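Cyclic nucleotide-binding domain (Methylobacillus flagellatus KT, PDB 3GYD) binds cyclic AMP in a cyclic nucleotide-binding domain and may, less certainly, belong to a voltage-gated potassium channel system. Local coordinates at residues K43-E54 with L155-Q165. Sequence-based numbering, arbitrary orientation. Where two conformers were deposited one is given.
Sequences KIKLFGDFSNEE and LGNKVLIRLLQ
K158 CB sits over one face of the F50 ring, 3.8 Å from the centroid and 28° off the normal, a CH-pi contact shifted toward the rim at CZ. V159 CA lies in plane at the edge of that ring, and L155 CD1 approaches obliquely, 3.6 Å from F50 CD2. On F47, I161 CG1 lies over one face and Q165 NE2 stands at the edge, while F47 meets Y146 of the second subunit. Between the rings, I44, with CG1 anti to its backbone N (chi1 -167°), carries CD1 to 3.9 Å from I161 CG2. The Q165 amide pairs with the backbone of K45. Its OE1 accepts from K45 N at 3.0 Å. Its NE2 donates to K45 O at 2.8 Å, almost straight at 178°. NE2 also donates to I120 O of the second subunit. The loop following helix 34-41 is thereby fastened along the long C-terminal helix 153-178 of this cyclic nucleotide-binding fold. Where helix 52-60 starts, S51 and E54 form a capping box. E54 OE1 takes S51 N on its anti lone pair and K158 NZ on its syn lone pair, the latter a 2.8 Å salt bridge; NZ also donates to D49 O. With an alanine here in place of E54, K158 NZ would probably lose its carboxylate partner and S51 N its acceptor. R162 runs alongside K43, its NH2 3.7 Å from K43 CB, while its NE bonds to I40 O.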
loop_
_atom_site.group_PDB
_atom_site.type_symbol
_atom_site.label_atom_id
_atom_site.label_comp_id
_atom_site.label_asym_id
_atom_site.label_seq_id
_atom_site.Cartn_x
_atom_site.Cartn_y
_atom_site.Cartn_z
ATOM N N LYS B 43 5.585 -2.092 -14.736
ATOM C CA LYS B 43 5.035 -3.255 -14.018
ATOM C C LYS B 43 3.599 -3.018 -13.508
ATOM O O LYS B 43 2.943 -3.948 -13.038
ATOM C CB LYS B 43 5.902 -3.586 -12.802
ATOM C CG LYS B 43 7.390 -3.900 -13.106
ATOM C CD LYS B 43 7.588 -4.961 -14.141
ATOM C CE LYS B 43 8.987 -5.531 -13.944
ATOM N NZ LYS B 43 9.408 -6.454 -14.996
ATOM N N ILE B 44 3.124 -1.787 -13.595
ATOM C CA ILE B 44 1.728 -1.473 -13.245
ATOM C C ILE B 44 0.783 -2.388 -14.030
ATOM O O ILE B 44 1.001 -2.677 -15.227
ATOM C CB ILE B 44 1.401 0.028 -13.546
ATOM C CG1 ILE B 44 0.073 0.452 -12.906
ATOM C CG2 ILE B 44 1.433 0.316 -15.044
ATOM C CD1 ILE B 44 -0.204 1.930 -13.021
ATOM N N LYS B 45 -0.269 -2.841 -13.376
ATOM C CA LYS B 45 -1.264 -3.674 -14.054
ATOM C C LYS B 45 -2.675 -3.161 -13.815
ATOM O O LYS B 45 -2.879 -2.326 -12.960
ATOM C CB LYS B 45 -1.082 -5.136 -13.666
ATOM C CG LYS B 45 -1.274 -5.455 -12.256
ATOM C CD LYS B 45 -0.741 -6.883 -11.931
ATOM C CE LYS B 45 -0.772 -7.180 -10.411
ATOM N NZ LYS B 45 -0.887 -8.646 -10.057
ATOM N N LEU B 46 -3.611 -3.596 -14.651
ATOM C CA LEU B 46 -5.046 -3.239 -14.547
ATOM C C LEU B 46 -5.442 -1.805 -14.798
ATOM O O LEU B 46 -6.612 -1.513 -15.020
ATOM C CB LEU B 46 -5.595 -3.583 -13.160
ATOM C CG LEU B 46 -5.544 -5.024 -12.717
ATOM C CD1 LEU B 46 -6.337 -5.185 -11.385
ATOM C CD2 LEU B 46 -6.091 -5.918 -13.798
ATOM N N PHE B 47 -4.540 -0.872 -14.680
ATOM C CA PHE B 47 -4.948 0.504 -14.811
ATOM C C PHE B 47 -4.351 1.200 -16.021
ATOM O O PHE B 47 -4.696 2.359 -16.262
ATOM C CB PHE B 47 -4.680 1.280 -13.508
ATOM C CG PHE B 47 -5.573 0.848 -12.352
ATOM C CD1 PHE B 47 -5.224 -0.241 -11.542
ATOM C CD2 PHE B 47 -6.775 1.515 -12.086
ATOM C CE1 PHE B 47 -6.052 -0.647 -10.470
ATOM C CE2 PHE B 47 -7.625 1.097 -11.035
ATOM C CZ PHE B 47 -7.249 0.033 -10.223
ATOM N N GLY B 48 -3.503 0.536 -16.797
ATOM C CA GLY B 48 -2.911 1.167 -17.989
ATOM C C GLY B 48 -1.512 1.760 -17.803
ATOM O O GLY B 48 -1.209 2.304 -16.745
ATOM N N ASP B 49 -0.695 1.731 -18.859
ATOM C CA ASP B 49 0.752 1.925 -18.731
ATOM C C ASP B 49 1.095 3.405 -18.725
ATOM O O ASP B 49 0.272 4.262 -19.049
ATOM C CB ASP B 49 1.532 1.212 -19.873
ATOM C CG ASP B 49 1.870 -0.287 -19.581
ATOM O OD1 ASP B 49 1.544 -0.865 -18.512
ATOM O OD2 ASP B 49 2.523 -0.911 -20.460
ATOM N N PHE B 50 2.324 3.691 -18.338
ATOM C CA PHE B 50 2.927 5.000 -18.486
ATOM C C PHE B 50 3.477 5.146 -19.904
ATOM O O PHE B 50 4.146 4.227 -20.409
ATOM C CB PHE B 50 4.101 5.153 -17.532
ATOM C CG PHE B 50 3.746 5.139 -16.056
ATOM C CD1 PHE B 50 3.416 3.965 -15.414
ATOM C CD2 PHE B 50 3.867 6.301 -15.289
ATOM C CE1 PHE B 50 3.144 3.928 -14.047
ATOM C CE2 PHE B 50 3.623 6.277 -13.919
ATOM C CZ PHE B 50 3.227 5.098 -13.291
ATOM N N SER B 51 3.259 6.311 -20.523
ATOM C CA SER B 51 3.820 6.623 -21.839
ATOM C C SER B 51 5.293 7.068 -21.675
ATOM O O SER B 51 5.730 7.459 -20.566
ATOM C CB SER B 51 2.996 7.725 -22.516
ATOM O OG SER B 51 3.281 8.965 -21.892
ATOM N N ASN B 52 6.059 7.000 -22.767
ATOM C CA ASN B 52 7.441 7.468 -22.755
ATOM C C ASN B 52 7.498 8.890 -22.264
ATOM O O ASN B 52 8.354 9.243 -21.482
ATOM C CB ASN B 52 8.076 7.464 -24.136
ATOM C CG ASN B 52 8.386 6.091 -24.625
ATOM O OD1 ASN B 52 8.306 5.119 -23.895
ATOM N ND2 ASN B 52 8.693 6.001 -25.899
ATOM N N GLU B 53 6.569 9.704 -22.751
ATOM C CA GLU B 53 6.516 11.107 -22.373
ATOM C C GLU B 53 6.207 11.277 -20.886
ATOM O O GLU B 53 6.738 12.166 -20.226
ATOM C CB GLU B 53 5.444 11.839 -23.214
ATOM C CG GLU B 53 5.740 11.889 -24.727
ATOM C CD GLU B 53 5.439 10.588 -25.492
ATOM O OE1 GLU B 53 4.901 9.604 -24.921
ATOM O OE2 GLU B 53 5.757 10.555 -26.704
ATOM N N GLU B 54 5.293 10.455 -20.372
ATOM C CA GLU B 54 4.975 10.469 -18.942
ATOM C C GLU B 54 6.207 10.108 -18.101
ATOM O O GLU B 54 6.504 10.774 -17.115
ATOM C CB GLU B 54 3.820 9.529 -18.630
ATOM C CG GLU B 54 2.449 10.163 -18.851
ATOM C CD GLU B 54 1.291 9.184 -18.722
ATOM O OE1 GLU B 54 1.430 8.008 -19.110
ATOM O OE2 GLU B 54 0.214 9.602 -18.240
ATOM N N LEU B 155 -1.240 11.333 -14.161
ATOM C CA LEU B 155 0.067 10.689 -13.965
ATOM C C LEU B 155 0.282 10.312 -12.501
ATOM O O LEU B 155 0.705 9.189 -12.190
ATOM C CB LEU B 155 1.185 11.603 -14.476
ATOM C CG LEU B 155 2.626 11.086 -14.337
ATOM C CD1 LEU B 155 2.738 9.662 -14.898
ATOM C CD2 LEU B 155 3.522 12.074 -15.072
ATOM N N GLY B 156 -0.048 11.232 -11.602
ATOM C CA GLY B 156 0.019 10.991 -10.154
ATOM C C GLY B 156 -0.741 9.725 -9.756
ATOM O O GLY B 156 -0.211 8.888 -8.979
ATOM N N ASN B 157 -1.911 9.517 -10.306
ATOM C CA ASN B 157 -2.643 8.329 -9.944
ATOM C C ASN B 157 -2.030 7.043 -10.508
ATOM O O ASN B 157 -2.142 5.995 -9.891
ATOM C CB ASN B 157 -4.114 8.492 -10.309
ATOM C CG ASN B 157 -4.822 9.474 -9.399
ATOM O OD1 ASN B 157 -4.460 9.636 -8.234
ATOM N ND2 ASN B 157 -5.861 10.119 -9.922
ATOM N N LYS B 158 -1.349 7.123 -11.652
ATOM C CA LYS B 158 -0.563 5.970 -12.133
ATOM C C LYS B 158 0.570 5.639 -11.157
ATOM O O LYS B 158 0.765 4.451 -10.804
ATOM C CB LYS B 158 0.004 6.196 -13.544
ATOM C CG LYS B 158 -1.017 6.197 -14.644
ATOM C CD LYS B 158 -0.376 6.529 -16.015
ATOM C CE LYS B 158 -1.419 6.862 -17.038
ATOM N NZ LYS B 158 -0.924 6.661 -18.408
ATOM N N VAL B 159 1.289 6.667 -10.709
ATOM C CA VAL B 159 2.340 6.487 -9.716
ATOM C C VAL B 159 1.764 5.829 -8.425
ATOM O O VAL B 159 2.328 4.855 -7.841
ATOM C CB VAL B 159 3.080 7.815 -9.403
ATOM C CG1 VAL B 159 4.108 7.616 -8.243
ATOM C CG2 VAL B 159 3.816 8.365 -10.693
ATOM N N LEU B 160 0.637 6.352 -7.947
ATOM C CA LEU B 160 0.042 5.838 -6.680
ATOM C C LEU B 160 -0.471 4.412 -6.832
ATOM O O LEU B 160 -0.273 3.592 -5.907
ATOM C CB LEU B 160 -1.046 6.745 -6.138
ATOM C CG LEU B 160 -0.608 8.200 -5.870
ATOM C CD1 LEU B 160 -1.807 9.064 -5.347
ATOM C CD2 LEU B 160 0.580 8.235 -4.888
ATOM N N ILE B 161 -1.068 4.097 -7.981
ATOM C CA ILE B 161 -1.494 2.720 -8.283
ATOM C C ILE B 161 -0.272 1.775 -8.329
ATOM O O ILE B 161 -0.347 0.611 -7.877
ATOM C CB ILE B 161 -2.290 2.609 -9.610
ATOM C CG1 ILE B 161 -3.626 3.376 -9.538
ATOM C CG2 ILE B 161 -2.529 1.135 -9.981
ATOM C CD1 ILE B 161 -4.233 3.680 -10.906
ATOM N N ARG B 162 0.840 2.244 -8.887
ATOM C CA ARG B 162 2.077 1.446 -8.913
ATOM C C ARG B 162 2.606 1.126 -7.497
ATOM O O ARG B 162 3.025 0.005 -7.200
ATOM C CB ARG B 162 3.133 2.147 -9.777
ATOM C CG ARG B 162 4.456 1.484 -9.800
ATOM C CD ARG B 162 4.369 0.133 -10.529
ATOM N NE ARG B 162 5.625 -0.611 -10.582
ATOM C CZ ARG B 162 6.112 -1.360 -9.607
ATOM N NH1 ARG B 162 5.461 -1.522 -8.462
ATOM N NH2 ARG B 162 7.255 -2.013 -9.798
ATOM N N LEU B 163 2.570 2.127 -6.607
ATOM C CA LEU B 163 2.963 1.950 -5.235
ATOM C C LEU B 163 1.966 1.068 -4.433
ATOM O O LEU B 163 2.379 0.264 -3.611
ATOM C CB LEU B 163 3.135 3.312 -4.556
ATOM C CG LEU B 163 4.256 4.212 -5.114
ATOM C CD1 LEU B 163 4.168 5.593 -4.439
ATOM C CD2 LEU B 163 5.670 3.538 -4.978
ATOM N N LEU B 164 0.672 1.189 -4.730
ATOM C CA LEU B 164 -0.331 0.304 -4.146
ATOM C C LEU B 164 -0.046 -1.157 -4.466
ATOM O O LEU B 164 -0.048 -1.988 -3.579
ATOM C CB LEU B 164 -1.750 0.705 -4.562
ATOM C CG LEU B 164 -2.348 1.928 -3.866
ATOM C CD1 LEU B 164 -3.546 2.497 -4.687
ATOM C CD2 LEU B 164 -2.775 1.629 -2.469
ATOM N N GLN B 165 0.242 -1.430 -5.721
ATOM C CA GLN B 165 0.523 -2.781 -6.194
ATOM C C GLN B 165 1.858 -3.317 -5.680
ATOM O O GLN B 165 2.003 -4.514 -5.411
ATOM C CB GLN B 165 0.420 -2.784 -7.712
ATOM C CG GLN B 165 -1.016 -2.588 -8.170
ATOM C CD GLN B 165 -1.167 -2.433 -9.679
ATOM O OE1 GLN B 165 -0.171 -2.320 -10.406
ATOM N NE2 GLN B 165 -2.428 -2.464 -10.162
HETATM O O HOH W 1 2.369 -3.400 -10.394
#